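Local atomic coordinates of amine oxidase domain-containing protein (Pyrococcus furiosus, PDB entry 3NRN), a protein that is of unknown function but binds adenosine monophosphate and is probably an oxidoreductase of the flavin-containing amine oxidase family. Residues A235-N238 with E243-K246; V4-G9 with K210-I215. All coordinates share one frame; numbering follows the deposited sequence.

Interaction 1 of 2, residues A235-N238 with E243-K246. With AMP (adenosine monophosphate), chain B.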
ATOM      1  N   ALA A 235      17.935 -13.188  -5.922  1.00 20.75           N
ATOM      2  CA  ALA A 235      17.722 -12.536  -4.639  1.00 21.37           C
ATOM      3  C   ALA A 235      16.579 -11.539  -4.801  1.00 24.58           C
ATOM      4  O   ALA A 235      16.571 -10.748  -5.749  1.00 23.27           O
ATOM      5  CB  ALA A 235      18.997 -11.816  -4.193  1.00 15.18           C
ATOM      6  N   ILE A 236      15.612 -11.586  -3.887  1.00 16.05           N
ATOM      7  CA  ILE A 236      14.479 -10.667  -3.925  1.00 18.59           C
ATOM      8  C   ILE A 236      14.571  -9.740  -2.719  1.00 25.83           C
ATOM      9  O   ILE A 236      14.435 -10.175  -1.573  1.00 16.37           O
ATOM     10  CB  ILE A 236      13.120 -11.408  -3.848  1.00 22.31           C
ATOM     11  CG1 ILE A 236      12.971 -12.368  -5.033  1.00 21.61           C
ATOM     12  CG2 ILE A 236      11.974 -10.392  -3.805  1.00 15.22           C
ATOM     13  CD1 ILE A 236      13.092 -11.720  -6.389  1.00 32.77           C
ATOM     14  N   SER A 237      14.799  -8.459  -2.975  1.00 20.56           N
ATOM     15  CA  SER A 237      14.900  -7.496  -1.889  1.00 20.25           C
ATOM     16  C   SER A 237      13.575  -6.788  -1.621  1.00 21.88           C
ATOM     17  O   SER A 237      12.968  -6.218  -2.523  1.00 16.43           O
ATOM     18  CB  SER A 237      15.981  -6.456  -2.195  1.00 22.55           C
ATOM     19  OG  SER A 237      16.149  -5.576  -1.094  1.00 22.33           O
ATOM     20  N   ASN A 238      13.133  -6.830  -0.373  1.00 20.40           N
ATOM     21  CA  ASN A 238      11.887  -6.181   0.021  1.00 24.57           C
ATOM     22  C   ASN A 238      12.241  -5.051   0.987  1.00 26.22           C
ATOM     23  O   ASN A 238      11.426  -4.651   1.819  1.00 27.03           O
ATOM     24  CB  ASN A 238      10.973  -7.213   0.695  1.00 14.68           C
ATOM     25  CG  ASN A 238       9.591  -6.667   1.025  1.00 21.33           C
ATOM     26  OD1 ASN A 238       9.044  -5.803   0.327  1.00 18.87           O
ATOM     27  ND2 ASN A 238       9.008  -7.198   2.077  1.00 20.15           N
ATOM     28  N   GLU A 243      18.279   1.164   0.389  1.00 20.90           N
ATOM     29  CA  GLU A 243      18.972   0.187   1.225  1.00 22.12           C
ATOM     30  C   GLU A 243      19.566  -0.946   0.382  1.00 18.39           C
ATOM     31  O   GLU A 243      20.669  -1.418   0.649  1.00 18.74           O
ATOM     32  CB  GLU A 243      18.009  -0.389   2.264  1.00 26.78           C
ATOM     33  CG  GLU A 243      18.676  -1.264   3.314  1.00 42.18           C
ATOM     34  CD  GLU A 243      19.764  -0.534   4.087  1.00 51.11           C
ATOM     35  OE1 GLU A 243      19.556   0.644   4.450  1.00 43.05           O
ATOM     36  OE2 GLU A 243      20.824  -1.146   4.337  1.00 46.90           O
ATOM     37  N   THR A 244      18.835  -1.377  -0.641  1.00 17.08           N
ATOM     38  CA  THR A 244      19.310  -2.455  -1.499  1.00 18.43           C
ATOM     39  C   THR A 244      20.586  -2.040  -2.242  1.00 16.56           C
ATOM     40  O   THR A 244      21.488  -2.849  -2.427  1.00 18.78           O
ATOM     41  CB  THR A 244      18.223  -2.879  -2.495  1.00 19.08           C
ATOM     42  OG1 THR A 244      17.052  -3.281  -1.770  1.00 18.60           O
ATOM     43  CG2 THR A 244      18.692  -4.043  -3.335  1.00 16.37           C
ATOM     44  N   VAL A 245      20.654  -0.778  -2.658  1.00 17.34           N
ATOM     45  CA  VAL A 245      21.839  -0.259  -3.336  1.00 18.98           C
ATOM     46  C   VAL A 245      23.009  -0.343  -2.344  1.00 20.08           C
ATOM     47  O   VAL A 245      24.116  -0.758  -2.695  1.00 19.32           O
ATOM     48  CB  VAL A 245      21.624   1.219  -3.780  1.00 24.33           C
ATOM     49  CG1 VAL A 245      22.961   1.880  -4.100  1.00 20.68           C
ATOM     50  CG2 VAL A 245      20.722   1.264  -5.005  1.00 22.65           C
ATOM     51  N   LYS A 246      22.748   0.026  -1.094  1.00 21.96           N
ATOM     52  CA  LYS A 246      23.772  -0.026  -0.051  1.00 23.58           C
ATOM     53  C   LYS A 246      24.250  -1.455   0.241  1.00 27.74           C
ATOM     54  O   LYS A 246      25.438  -1.686   0.476  1.00 19.78           O
ATOM     55  CB  LYS A 246      23.243   0.605   1.241  1.00 30.80           C
ATOM     56  CG  LYS A 246      24.194   0.466   2.419  1.00 46.70           C
ATOM     57  CD  LYS A 246      23.548   0.888   3.728  1.00 48.82           C
ATOM     58  CE  LYS A 246      24.510   0.705   4.896  1.00 52.88           C
ATOM     59  NZ  LYS A 246      23.893   1.079   6.200  1.00 51.24           N
TER
HETATM   60  P   AMP B 422       8.179  -3.581   4.670  1.00 33.43           P
HETATM   61  O1P AMP B 422       8.404  -4.037   3.243  1.00 37.72           O
HETATM   62  O2P AMP B 422       8.848  -2.224   4.877  1.00 33.19           O
HETATM   63  O3P AMP B 422       6.792  -3.733   5.153  1.00 25.91           O
HETATM   64  O5' AMP B 422       9.139  -4.624   5.412  1.00 28.88           O
HETATM   65  C5' AMP B 422      10.460  -4.846   4.905  1.00 25.24           C
HETATM   66  C4' AMP B 422      11.040  -5.836   5.906  1.00 23.73           C
HETATM   67  O4' AMP B 422      12.467  -5.899   5.819  1.00 22.41           O
HETATM   68  C3' AMP B 422      10.712  -5.531   7.359  1.00 23.99           C
HETATM   69  O3' AMP B 422      10.102  -6.744   7.845  1.00 26.30           O
HETATM   70  C2' AMP B 422      12.099  -5.260   7.978  1.00 25.52           C
HETATM   71  O2' AMP B 422      12.265  -5.636   9.359  1.00 25.78           O
HETATM   72  C1' AMP B 422      12.972  -6.131   7.093  1.00 22.64           C
HETATM   73  N9  AMP B 422      14.366  -5.671   6.933  1.00 26.61           N
HETATM   74  C8  AMP B 422      14.809  -4.395   6.782  1.00 25.49           C
HETATM   75  N7  AMP B 422      16.152  -4.398   6.576  1.00 24.83           N
HETATM   76  C5  AMP B 422      16.547  -5.678   6.519  1.00 25.92           C
HETATM   77  C6  AMP B 422      17.843  -6.346   6.336  1.00 26.18           C
HETATM   78  N6  AMP B 422      18.953  -5.578   6.157  1.00 25.74           N
HETATM   79  N1  AMP B 422      17.837  -7.701   6.351  1.00 25.33           N
HETATM   80  C2  AMP B 422      16.673  -8.425   6.495  1.00 23.68           C
HETATM   81  N3  AMP B 422      15.451  -7.880   6.727  1.00 21.17           N
HETATM   82  C4  AMP B 422      15.366  -6.527   6.749  1.00 24.54           C

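Interaction 2 of 2, residues V4-G9 with K210-I215. With AMP (adenosine monophosphate), chain B.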
ATOM      1  N   VAL A   4      16.728 -16.225  -2.386  1.00 21.95           N
ATOM      2  CA  VAL A   4      16.877 -15.657  -1.054  1.00 18.76           C
ATOM      3  C   VAL A   4      16.082 -14.355  -1.008  1.00 19.93           C
ATOM      4  O   VAL A   4      16.303 -13.454  -1.816  1.00 25.33           O
ATOM      5  CB  VAL A   4      18.363 -15.332  -0.712  1.00 18.01           C
ATOM      6  CG1 VAL A   4      18.439 -14.685   0.665  1.00 16.72           C
ATOM      7  CG2 VAL A   4      19.207 -16.603  -0.735  1.00 22.84           C
ATOM      8  N   VAL A   5      15.161 -14.258  -0.060  1.00 25.91           N
ATOM      9  CA  VAL A   5      14.345 -13.061   0.093  1.00 20.39           C
ATOM     10  C   VAL A   5      14.875 -12.225   1.252  1.00 22.00           C
ATOM     11  O   VAL A   5      15.018 -12.723   2.370  1.00 19.26           O
ATOM     12  CB  VAL A   5      12.882 -13.442   0.368  1.00 22.00           C
ATOM     13  CG1 VAL A   5      12.036 -12.188   0.549  1.00 22.90           C
ATOM     14  CG2 VAL A   5      12.353 -14.288  -0.790  1.00 21.93           C
ATOM     15  N   VAL A   6      15.182 -10.960   0.984  1.00 17.15           N
ATOM     16  CA  VAL A   6      15.687 -10.082   2.026  1.00 16.23           C
ATOM     17  C   VAL A   6      14.569  -9.200   2.546  1.00 16.27           C
ATOM     18  O   VAL A   6      14.149  -8.257   1.879  1.00 16.70           O
ATOM     19  CB  VAL A   6      16.849  -9.184   1.516  1.00 13.11           C
ATOM     20  CG1 VAL A   6      17.316  -8.248   2.622  1.00 13.64           C
ATOM     21  CG2 VAL A   6      18.003 -10.047   1.056  1.00 12.79           C
ATOM     22  N   GLY A   7      14.095  -9.514   3.747  1.00 18.69           N
ATOM     23  CA  GLY A   7      13.023  -8.738   4.348  1.00 17.78           C
ATOM     24  C   GLY A   7      11.712  -9.484   4.235  1.00 23.73           C
ATOM     25  O   GLY A   7      11.337  -9.924   3.144  1.00 23.55           O
ATOM     26  N   ALA A   8      11.014  -9.637   5.355  1.00 18.95           N
ATOM     27  CA  ALA A   8       9.744 -10.354   5.347  1.00 16.32           C
ATOM     28  C   ALA A   8       8.526  -9.432   5.368  1.00 25.83           C
ATOM     29  O   ALA A   8       7.649  -9.543   6.232  1.00 15.94           O
ATOM     30  CB  ALA A   8       9.684 -11.317   6.511  1.00 12.74           C
ATOM     31  N   GLY A   9       8.482  -8.512   4.415  1.00 21.83           N
ATOM     32  CA  GLY A   9       7.345  -7.620   4.322  1.00 24.54           C
ATOM     33  C   GLY A   9       6.358  -8.265   3.364  1.00 21.73           C
ATOM     34  O   GLY A   9       6.588  -9.385   2.891  1.00 18.34           O
ATOM     35  N   LYS A 210      17.741 -12.190  11.424  1.00 27.08           N
ATOM     36  CA  LYS A 210      18.813 -12.366  10.452  1.00 25.30           C
ATOM     37  C   LYS A 210      18.906 -11.061   9.679  1.00 34.90           C
ATOM     38  O   LYS A 210      18.108 -10.804   8.777  1.00 30.74           O
ATOM     39  CB  LYS A 210      18.505 -13.517   9.491  1.00 20.33           C
ATOM     40  CG  LYS A 210      18.482 -14.879  10.146  1.00 37.05           C
ATOM     41  CD  LYS A 210      19.836 -15.223  10.739  1.00 33.31           C
ATOM     42  CE  LYS A 210      19.735 -16.445  11.629  1.00 44.21           C
ATOM     43  NZ  LYS A 210      20.983 -16.658  12.410  1.00 54.24           N
ATOM     44  N   GLU A 211      19.873 -10.231  10.049  1.00 26.25           N
ATOM     45  CA  GLU A 211      20.051  -8.947   9.395  1.00 31.87           C
ATOM     46  C   GLU A 211      21.044  -9.075   8.259  1.00 30.30           C
ATOM     47  O   GLU A 211      22.216  -9.365   8.488  1.00 27.00           O
ATOM     48  CB  GLU A 211      20.570  -7.914  10.388  1.00 36.06           C
ATOM     49  CG  GLU A 211      20.698  -6.525   9.800  1.00 40.08           C
ATOM     50  CD  GLU A 211      21.461  -5.586  10.703  1.00 40.58           C
ATOM     51  OE1 GLU A 211      21.356  -5.744  11.936  1.00 36.68           O
ATOM     52  OE2 GLU A 211      22.153  -4.685  10.183  1.00 39.19           O
ATOM     53  N   VAL A 212      20.581  -8.863   7.034  1.00 22.63           N
ATOM     54  CA  VAL A 212      21.478  -8.945   5.892  1.00 24.51           C
ATOM     55  C   VAL A 212      22.366  -7.704   5.861  1.00 21.86           C
ATOM     56  O   VAL A 212      21.888  -6.584   6.036  1.00 22.35           O
ATOM     57  CB  VAL A 212      20.688  -9.044   4.568  1.00 19.40           C
ATOM     58  CG1 VAL A 212      21.656  -9.069   3.379  1.00 15.41           C
ATOM     59  CG2 VAL A 212      19.839 -10.293   4.575  1.00 19.48           C
ATOM     60  N   VAL A 213      23.663  -7.901   5.646  1.00 21.76           N
ATOM     61  CA  VAL A 213      24.587  -6.775   5.592  1.00 18.59           C
ATOM     62  C   VAL A 213      25.284  -6.684   4.244  1.00 19.18           C
ATOM     63  O   VAL A 213      25.968  -5.710   3.950  1.00 24.49           O
ATOM     64  CB  VAL A 213      25.662  -6.869   6.702  1.00 29.31           C
ATOM     65  CG1 VAL A 213      24.990  -6.933   8.065  1.00 32.82           C
ATOM     66  CG2 VAL A 213      26.539  -8.083   6.489  1.00 16.90           C
ATOM     67  N   GLU A 214      25.089  -7.694   3.408  1.00 23.96           N
ATOM     68  CA  GLU A 214      25.737  -7.694   2.113  1.00 26.10           C
ATOM     69  C   GLU A 214      25.097  -8.647   1.127  1.00 26.97           C
ATOM     70  O   GLU A 214      24.890  -9.822   1.433  1.00 27.18           O
ATOM     71  CB  GLU A 214      27.209  -8.080   2.276  1.00 25.70           C
ATOM     72  CG  GLU A 214      28.054  -7.907   1.021  1.00 32.75           C
ATOM     73  CD  GLU A 214      29.425  -8.553   1.160  1.00 46.52           C
ATOM     74  OE1 GLU A 214      29.999  -8.497   2.271  1.00 49.79           O
ATOM     75  OE2 GLU A 214      29.932  -9.110   0.162  1.00 50.23           O
ATOM     76  N   ILE A 215      24.775  -8.135  -0.056  1.00 19.75           N
ATOM     77  CA  ILE A 215      24.221  -8.967  -1.117  1.00 26.06           C
ATOM     78  C   ILE A 215      25.350  -8.909  -2.135  1.00 31.83           C
ATOM     79  O   ILE A 215      25.477  -7.935  -2.876  1.00 28.48           O
ATOM     80  CB  ILE A 215      22.934  -8.366  -1.734  1.00 23.91           C
ATOM     81  CG1 ILE A 215      21.849  -8.237  -0.665  1.00 24.36           C
ATOM     82  CG2 ILE A 215      22.438  -9.254  -2.869  1.00 19.75           C
ATOM     83  CD1 ILE A 215      20.549  -7.596  -1.166  1.00 21.76           C
TER
HETATM   84  P   AMP B 422       8.179  -3.581   4.670  1.00 33.43           P
HETATM   85  O1P AMP B 422       8.404  -4.037   3.243  1.00 37.72           O
HETATM   86  O2P AMP B 422       8.848  -2.224   4.877  1.00 33.19           O
HETATM   87  O3P AMP B 422       6.792  -3.733   5.153  1.00 25.91           O
HETATM   88  O5' AMP B 422       9.139  -4.624   5.412  1.00 28.88           O
HETATM   89  C5' AMP B 422      10.460  -4.846   4.905  1.00 25.24           C
HETATM   90  C4' AMP B 422      11.040  -5.836   5.906  1.00 23.73           C
HETATM   91  O4' AMP B 422      12.467  -5.899   5.819  1.00 22.41           O
HETATM   92  C3' AMP B 422      10.712  -5.531   7.359  1.00 23.99           C
HETATM   93  O3' AMP B 422      10.102  -6.744   7.845  1.00 26.30           O
HETATM   94  C2' AMP B 422      12.099  -5.260   7.978  1.00 25.52           C
HETATM   95  O2' AMP B 422      12.265  -5.636   9.359  1.00 25.78           O
HETATM   96  C1' AMP B 422      12.972  -6.131   7.093  1.00 22.64           C
HETATM   97  N9  AMP B 422      14.366  -5.671   6.933  1.00 26.61           N
HETATM   98  C8  AMP B 422      14.809  -4.395   6.782  1.00 25.49           C
HETATM   99  N7  AMP B 422      16.152  -4.398   6.576  1.00 24.83           N
HETATM  100  C5  AMP B 422      16.547  -5.678   6.519  1.00 25.92           C
HETATM  101  C6  AMP B 422      17.843  -6.346   6.336  1.00 26.18           C
HETATM  102  N6  AMP B 422      18.953  -5.578   6.157  1.00 25.74           N
HETATM  103  N1  AMP B 422      17.837  -7.701   6.351  1.00 25.33           N
HETATM  104  C2  AMP B 422      16.673  -8.425   6.495  1.00 23.68           C
HETATM  105  N3  AMP B 422      15.451  -7.880   6.727  1.00 21.17           N
HETATM  106  C4  AMP B 422      15.366  -6.527   6.749  1.00 24.54           C

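Interaction 1 of 2, residues A235-N238 with E243-K246
Two hydroxyls carry this contact: Ser237 OG gives a hydrogen bond to Thr244 OG1, 2.6 Å long. Each oxygen has a second partner nearby in the chain. Thr244 OG1 also bonds to the carbonyl O of Gly240, one turn back in the sequence, while Ser237 OG takes a weak hydrogen bond from the backbone N of Val239, as in an ST turn. The polar atoms therefore form a short chain of hydrogen bonds, running from Val239 N to Ser237 OG, on to Thr244 OG1 and ending at Gly240 O.

The torsions bring the two oxygens together. Ser237 OG stands opposite its own backbone N (chi1 -176°), reaching off the strand end toward the helix, and Thr244 OG1 sits beside its backbone N with the methyl on the other branch (chi1 -58°). That methyl supplies the apolar part of the contact: Thr244 CG2 lies 3.8 Å from Ser237 CB, alongside the hydroxyl pair. The Thr244 side chain also packs on Trp369 and on Val376 of strand 374-376.

The contact joins strand 234-237 of the parallel Rossmann-type sheet to helix 241-248, with only four residues between the segments. The same connection borders the nucleotide site, where Asn238 O comes within 3.2 Å of AMP C5' by plain proximity.

Both Ser237 and Thr244 are buried, so their hydroxyls are satisfied by one another and by the main chain of the intervening turn. Each hydroxyl has both a donor and an acceptor partner, which probably limits its rotation and links the strand end to the first turn of the helix.

Interaction 2 of 2, residues V4-G9 with K210-I215
Val6 sits against Val212 and Ile215, and both of its methyls touch Val212 CG2. CG1, lying anti to the backbone N (chi1 178°), meets Val212 CG2 at 3.8 Å. The same methyl sits over the face of the adenine at N1, with Val6 CG1 3.8 Å from AMP N1. Val6 CG2, 4.0 Å from Val212 CG2, also reaches Ile215 CD1 at 4.2 Å. No hydrogen bond crosses between the two segments; the close-packed side is purely apolar and buried. With an alanine here both methyls are gone, which would probably open a gap between Val212, Ile215 and the face of the adenine. The nucleotide bridges the segments instead. Val212 uses its main chain like a base-pairing edge: Val212 N donates to AMP N1 over 3.1 Å. In return AMP N6 donates to Val212 O, also over 3.1 Å, and both bonds are nearly straight.

Residues 4-6 end the first strand of a Rossmann-type fold, and 7-9 form a glycine-rich turn consistent with a GxGxxG pattern, with Gly9 as N-cap of the next helix. Gly7 CA passes 3.2 Å from AMP O4', where a side chain would run into the ribose, and at Gly9 it would run into the phosphate oxygen O1P.

The far side of 210-215 is much looser. Val213 is exposed, and with Glu214 it faces Tyr223 in a classic beta bulge. The side chains of Lys210 and Glu211 do not touch segment 4-9, although both residues line the pocket beside the adenine. Lys210 NZ makes salt bridges with Asp226 and Glu228.

Interactions 1 and 2 have centres about 8 Å apart and meet through neighbouring parallel strands, 234-237 and 2-6. Two probable backbone hydrogen bonds tie them together: Val6 N to Ile236 O at 2.8 Å and Asn238 N to Val6 O at 2.9 Å. Val6 is thus held by its main chain against the strand of interaction 1 while its side chain serves interaction 2. Both contacts reach AMP, the first near C5' and the second at the adenine and ribose, and Glu30 and Arg38 add further hydrogen bonds to the nucleotide. The layout is consistent with the ADP-half binding site of a flavoprotein.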